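Local coordinates for protein guanine deaminase (Escherichia coli, PDB 6OHB) that catalyses the zinc-dependent hydrolytic deamination of guanine to xanthine and ammonia, a step of purine breakdown, at residues A[39-51]-A[378-390]. Residues are numbered along the deposited sequence; the frame is centred on the assembly and turned at random.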
loop_
_atom_site.group_PDB
_atom_site.type_symbol
_atom_site.label_atom_id
_atom_site.label_comp_id
_atom_site.label_asym_id
_atom_site.label_seq_id
_atom_site.Cartn_x
_atom_site.Cartn_y
_atom_site.Cartn_z
ATOM N N LEU A 39 14.447 -29.815 3.109
ATOM C CA LEU A 39 14.759 -30.078 4.503
ATOM C C LEU A 39 15.863 -29.136 4.953
ATOM O O LEU A 39 16.884 -28.988 4.266
ATOM C CB LEU A 39 15.203 -31.526 4.710
ATOM C CG LEU A 39 15.849 -31.812 6.066
ATOM C CD1 LEU A 39 14.823 -31.625 7.172
ATOM C CD2 LEU A 39 16.441 -33.216 6.095
ATOM N N LEU A 40 15.645 -28.518 6.112
ATOM C CA LEU A 40 16.582 -27.613 6.759
ATOM C C LEU A 40 16.886 -28.175 8.137
ATOM O O LEU A 40 15.985 -28.293 8.974
ATOM C CB LEU A 40 15.997 -26.202 6.870
ATOM C CG LEU A 40 16.781 -25.244 7.772
ATOM C CD1 LEU A 40 18.110 -24.878 7.128
ATOM C CD2 LEU A 40 15.963 -23.996 8.087
ATOM N N LEU A 41 18.142 -28.543 8.361
ATOM C CA LEU A 41 18.614 -29.039 9.642
ATOM C C LEU A 41 19.424 -27.947 10.324
ATOM O O LEU A 41 20.348 -27.385 9.719
ATOM C CB LEU A 41 19.471 -30.294 9.467
ATOM C CG LEU A 41 18.721 -31.563 9.074
ATOM C CD1 LEU A 41 19.708 -32.684 8.803
ATOM C CD2 LEU A 41 17.735 -31.950 10.166
ATOM N N ILE A 42 19.102 -27.712 11.594
ATOM C CA ILE A 42 19.604 -26.605 12.393
ATOM C C ILE A 42 20.340 -27.174 13.595
ATOM O O ILE A 42 19.827 -28.071 14.275
ATOM C CB ILE A 42 18.444 -25.700 12.866
ATOM C CG1 ILE A 42 17.672 -25.142 11.675
ATOM C CG2 ILE A 42 18.942 -24.600 13.795
ATOM C CD1 ILE A 42 16.381 -24.463 12.088
ATOM N N LYS A 43 21.519 -26.625 13.876
ATOM C CA LYS A 43 22.293 -27.005 15.051
ATOM C C LYS A 43 23.062 -25.789 15.540
ATOM O O LYS A 43 23.731 -25.120 14.745
ATOM C CB LYS A 43 23.263 -28.153 14.737
ATOM C CG LYS A 43 24.043 -28.644 15.952
ATOM C CD LYS A 43 25.351 -29.320 15.561
ATOM C CE LYS A 43 25.307 -30.819 15.820
ATOM N NZ LYS A 43 26.670 -31.421 15.826
ATOM N N GLN A 44 22.969 -25.513 16.841
ATOM C CA GLN A 44 23.654 -24.381 17.461
ATOM C C GLN A 44 23.344 -23.083 16.723
ATOM O O GLN A 44 24.235 -22.296 16.391
ATOM C CB GLN A 44 25.162 -24.616 17.531
ATOM C CG GLN A 44 25.570 -25.734 18.468
ATOM C CD GLN A 44 27.068 -25.930 18.511
ATOM O OE1 GLN A 44 27.589 -26.920 17.997
ATOM N NE2 GLN A 44 27.772 -24.986 19.127
ATOM N N GLY A 45 22.058 -22.879 16.442
ATOM C CA GLY A 45 21.600 -21.664 15.808
ATOM C C GLY A 45 22.048 -21.456 14.381
ATOM O O GLY A 45 21.854 -20.361 13.843
ATOM N N LYS A 46 22.632 -22.465 13.741
ATOM C CA LYS A 46 23.134 -22.315 12.386
ATOM C C LYS A 46 22.575 -23.412 11.493
ATOM O O LYS A 46 22.169 -24.482 11.957
ATOM C CB LYS A 46 24.672 -22.348 12.343
ATOM C CG LYS A 46 25.348 -21.305 13.225
ATOM C CD LYS A 46 26.848 -21.280 12.987
ATOM C CE LYS A 46 27.585 -20.698 14.183
ATOM N NZ LYS A 46 28.096 -19.327 13.917
ATOM N N VAL A 47 22.572 -23.130 10.192
ATOM C CA VAL A 47 22.229 -24.127 9.187
ATOM C C VAL A 47 23.251 -25.257 9.230
ATOM O O VAL A 47 24.412 -25.083 8.836
ATOM C CB VAL A 47 22.154 -23.502 7.782
ATOM C CG1 VAL A 47 21.946 -24.586 6.726
ATOM C CG2 VAL A 47 21.033 -22.462 7.721
ATOM N N GLU A 48 22.827 -26.421 9.725
ATOM C CA GLU A 48 23.678 -27.601 9.681
ATOM C C GLU A 48 23.638 -28.249 8.309
ATOM O O GLU A 48 24.675 -28.675 7.786
ATOM C CB GLU A 48 23.250 -28.611 10.743
ATOM C CG GLU A 48 24.232 -29.766 10.907
ATOM C CD GLU A 48 25.439 -29.371 11.734
ATOM O OE1 GLU A 48 25.389 -28.305 12.386
ATOM O OE2 GLU A 48 26.441 -30.117 11.729
ATOM N N TRP A 49 22.453 -28.331 7.712
ATOM C CA TRP A 49 22.341 -28.978 6.410
ATOM C C TRP A 49 21.103 -28.441 5.712
ATOM O O TRP A 49 20.083 -28.212 6.355
ATOM C CB TRP A 49 22.262 -30.510 6.552
ATOM C CG TRP A 49 22.340 -31.285 5.254
ATOM C CD1 TRP A 49 23.459 -31.853 4.705
ATOM C CD2 TRP A 49 21.256 -31.596 4.362
ATOM N NE1 TRP A 49 23.140 -32.483 3.520
ATOM C CE2 TRP A 49 21.797 -32.341 3.288
ATOM C CE3 TRP A 49 19.888 -31.316 4.364
ATOM C CZ2 TRP A 49 21.013 -32.803 2.227
ATOM C CZ3 TRP A 49 19.113 -31.775 3.309
ATOM C CH2 TRP A 49 19.678 -32.507 2.256
ATOM N N PHE A 50 21.192 -28.238 4.407
ATOM C CA PHE A 50 20.026 -27.807 3.658
ATOM C C PHE A 50 19.990 -28.520 2.318
ATOM O O PHE A 50 21.024 -28.655 1.659
ATOM C CB PHE A 50 20.027 -26.292 3.442
ATOM C CG PHE A 50 18.940 -25.825 2.532
ATOM C CD1 PHE A 50 17.616 -25.935 2.912
ATOM C CD2 PHE A 50 19.234 -25.295 1.292
ATOM C CE1 PHE A 50 16.606 -25.513 2.077
ATOM C CE2 PHE A 50 18.225 -24.872 0.452
ATOM C CZ PHE A 50 16.910 -24.981 0.844
ATOM N N GLY A 51 18.808 -28.975 1.913
ATOM C CA GLY A 51 18.693 -29.533 0.576
ATOM C C GLY A 51 17.388 -30.275 0.372
ATOM O O GLY A 51 16.390 -29.994 1.032
ATOM N N GLY A 378 21.156 -14.405 5.186
ATOM C CA GLY A 378 20.648 -14.047 3.875
ATOM C C GLY A 378 20.230 -15.213 3.009
ATOM O O GLY A 378 19.487 -15.008 2.039
ATOM N N ASN A 379 20.695 -16.424 3.298
ATOM C CA ASN A 379 20.257 -17.598 2.554
ATOM C C ASN A 379 20.466 -18.828 3.434
ATOM O O ASN A 379 20.780 -18.718 4.624
ATOM C CB ASN A 379 20.975 -17.697 1.203
ATOM C CG ASN A 379 22.484 -17.552 1.318
ATOM O OD1 ASN A 379 23.075 -17.840 2.358
ATOM N ND2 ASN A 379 23.114 -17.099 0.241
ATOM N N PHE A 380 20.265 -20.007 2.848
ATOM C CA PHE A 380 20.316 -21.264 3.582
ATOM C C PHE A 380 21.615 -22.030 3.336
ATOM O O PHE A 380 21.622 -23.265 3.370
ATOM C CB PHE A 380 19.104 -22.127 3.229
ATOM C CG PHE A 380 17.790 -21.497 3.594
ATOM C CD1 PHE A 380 17.422 -21.343 4.923
ATOM C CD2 PHE A 380 16.929 -21.041 2.610
ATOM C CE1 PHE A 380 16.213 -20.759 5.262
ATOM C CE2 PHE A 380 15.724 -20.452 2.940
ATOM C CZ PHE A 380 15.365 -20.310 4.265
ATOM N N LEU A 381 22.713 -21.320 3.087
ATOM C CA LEU A 381 24.003 -21.979 2.927
ATOM C C LEU A 381 24.467 -22.549 4.268
ATOM O O LEU A 381 24.301 -21.901 5.309
ATOM C CB LEU A 381 25.053 -21.002 2.398
ATOM C CG LEU A 381 24.904 -20.450 0.981
ATOM C CD1 LEU A 381 25.982 -19.405 0.723
ATOM C CD2 LEU A 381 24.971 -21.563 -0.056
ATOM N N PRO A 382 25.029 -23.761 4.279
ATOM C CA PRO A 382 25.565 -24.324 5.528
ATOM C C PRO A 382 26.504 -23.346 6.224
ATOM O O PRO A 382 27.285 -22.639 5.583
ATOM C CB PRO A 382 26.304 -25.583 5.060
ATOM C CG PRO A 382 25.582 -25.995 3.807
ATOM C CD PRO A 382 25.113 -24.709 3.152
ATOM N N GLY A 383 26.396 -23.284 7.550
ATOM C CA GLY A 383 27.156 -22.343 8.339
ATOM C C GLY A 383 26.469 -21.017 8.620
ATOM O O GLY A 383 26.863 -20.326 9.566
ATOM N N LYS A 384 25.459 -20.638 7.835
ATOM C CA LYS A 384 24.765 -19.375 8.061
ATOM C C LYS A 384 23.897 -19.428 9.315
ATOM O O LYS A 384 23.427 -20.490 9.733
ATOM C CB LYS A 384 23.883 -19.020 6.865
ATOM C CG LYS A 384 24.637 -18.690 5.598
ATOM C CD LYS A 384 25.462 -17.435 5.761
ATOM C CE LYS A 384 25.969 -16.964 4.415
ATOM N NZ LYS A 384 24.855 -16.371 3.620
ATOM N N GLU A 385 23.682 -18.259 9.913
ATOM C CA GLU A 385 22.800 -18.167 11.068
ATOM C C GLU A 385 21.354 -18.411 10.647
ATOM O O GLU A 385 20.892 -17.909 9.618
ATOM C CB GLU A 385 22.962 -16.807 11.744
ATOM C CG GLU A 385 24.395 -16.588 12.215
ATOM C CD GLU A 385 24.673 -15.181 12.698
ATOM O OE1 GLU A 385 23.802 -14.294 12.532
ATOM O OE2 GLU A 385 25.782 -14.967 13.239
ATOM N N ALA A 386 20.642 -19.203 11.448
ATOM C CA ALA A 386 19.321 -19.707 11.067
ATOM C C ALA A 386 18.233 -18.716 11.491
ATOM O O ALA A 386 17.475 -18.928 12.436
ATOM C CB ALA A 386 19.093 -21.092 11.665
ATOM N N ASP A 387 18.165 -17.617 10.745
ATOM C CA ASP A 387 17.087 -16.638 10.847
ATOM C C ASP A 387 16.212 -16.842 9.620
ATOM O O ASP A 387 16.662 -16.599 8.497
ATOM C CB ASP A 387 17.620 -15.204 10.867
ATOM C CG ASP A 387 18.516 -14.909 12.054
ATOM O OD1 ASP A 387 18.473 -15.648 13.065
ATOM O OD2 ASP A 387 19.275 -13.917 11.964
ATOM N N PHE A 388 14.973 -17.286 9.813
ATOM C CA PHE A 388 14.135 -17.507 8.643
ATOM C C PHE A 388 12.667 -17.333 9.004
ATOM O O PHE A 388 12.290 -17.261 10.175
ATOM C CB PHE A 388 14.389 -18.882 8.008
ATOM C CG PHE A 388 14.130 -20.053 8.924
ATOM C CD1 PHE A 388 15.113 -20.510 9.787
ATOM C CD2 PHE A 388 12.915 -20.726 8.885
ATOM C CE1 PHE A 388 14.883 -21.600 10.615
ATOM C CE2 PHE A 388 12.680 -21.817 9.706
ATOM C CZ PHE A 388 13.666 -22.254 10.573
ATOM N N VAL A 389 11.843 -17.241 7.961
ATOM C CA VAL A 389 10.421 -16.954 8.082
ATOM C C VAL A 389 9.643 -17.992 7.282
ATOM O O VAL A 389 9.940 -18.233 6.104
ATOM C CB VAL A 389 10.074 -15.535 7.589
ATOM C CG1 VAL A 389 8.603 -15.222 7.857
ATOM C CG2 VAL A 389 10.982 -14.506 8.242
ATOM N N VAL A 390 8.658 -18.606 7.923
ATOM C CA VAL A 390 7.671 -19.429 7.236
ATOM C C VAL A 390 6.510 -18.518 6.853
ATOM O O VAL A 390 5.859 -17.935 7.733
ATOM C CB VAL A 390 7.200 -20.589 8.124
ATOM C CG1 VAL A 390 6.294 -21.517 7.343
ATOM C CG2 VAL A 390 8.405 -21.338 8.696
#
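Phe50 and Phe380 meet through different first torsions: Phe50 carries CG opposite its backbone N (chi1 173°), and this turns one face of its ring to Phe380 CB, 3.8 Å from the centroid; at Phe380, CG opposite the carbonyl carbon (chi1 -62°) then sets its own ring obliquely beside it. The ring planes lie at 32°, and Phe15 meets each of them edge-to-face. With an alanine at Phe50, Phe380 CB and the Phe15 ring would probably lose their shared aromatic partner, opening a gap beside the hairpin. Leu40 CD2 sits over a face of Phe388, 3.9 Å from the ring centroid, while Ile42 CD1 reaches the edge of that ring, 3.6 Å from CE1. Strands 39-43 and 46-50, joined by a type I' turn, form a beta hairpin of the small beta domain that accompanies the metal-binding TIM barrel in amidohydrolases; the contact lies away from the zinc site. Backbone bonds fix the hairpin against 378-390: Ala386 N gives to Gly45 O (2.9 Å), Val47 N to Lys384 O (2.8 Å), and Gly383 N, within the type II turn 381-384, to Val47 O (3.0 Å). Glu385 directs its carboxylate to Arg162 and Arg201.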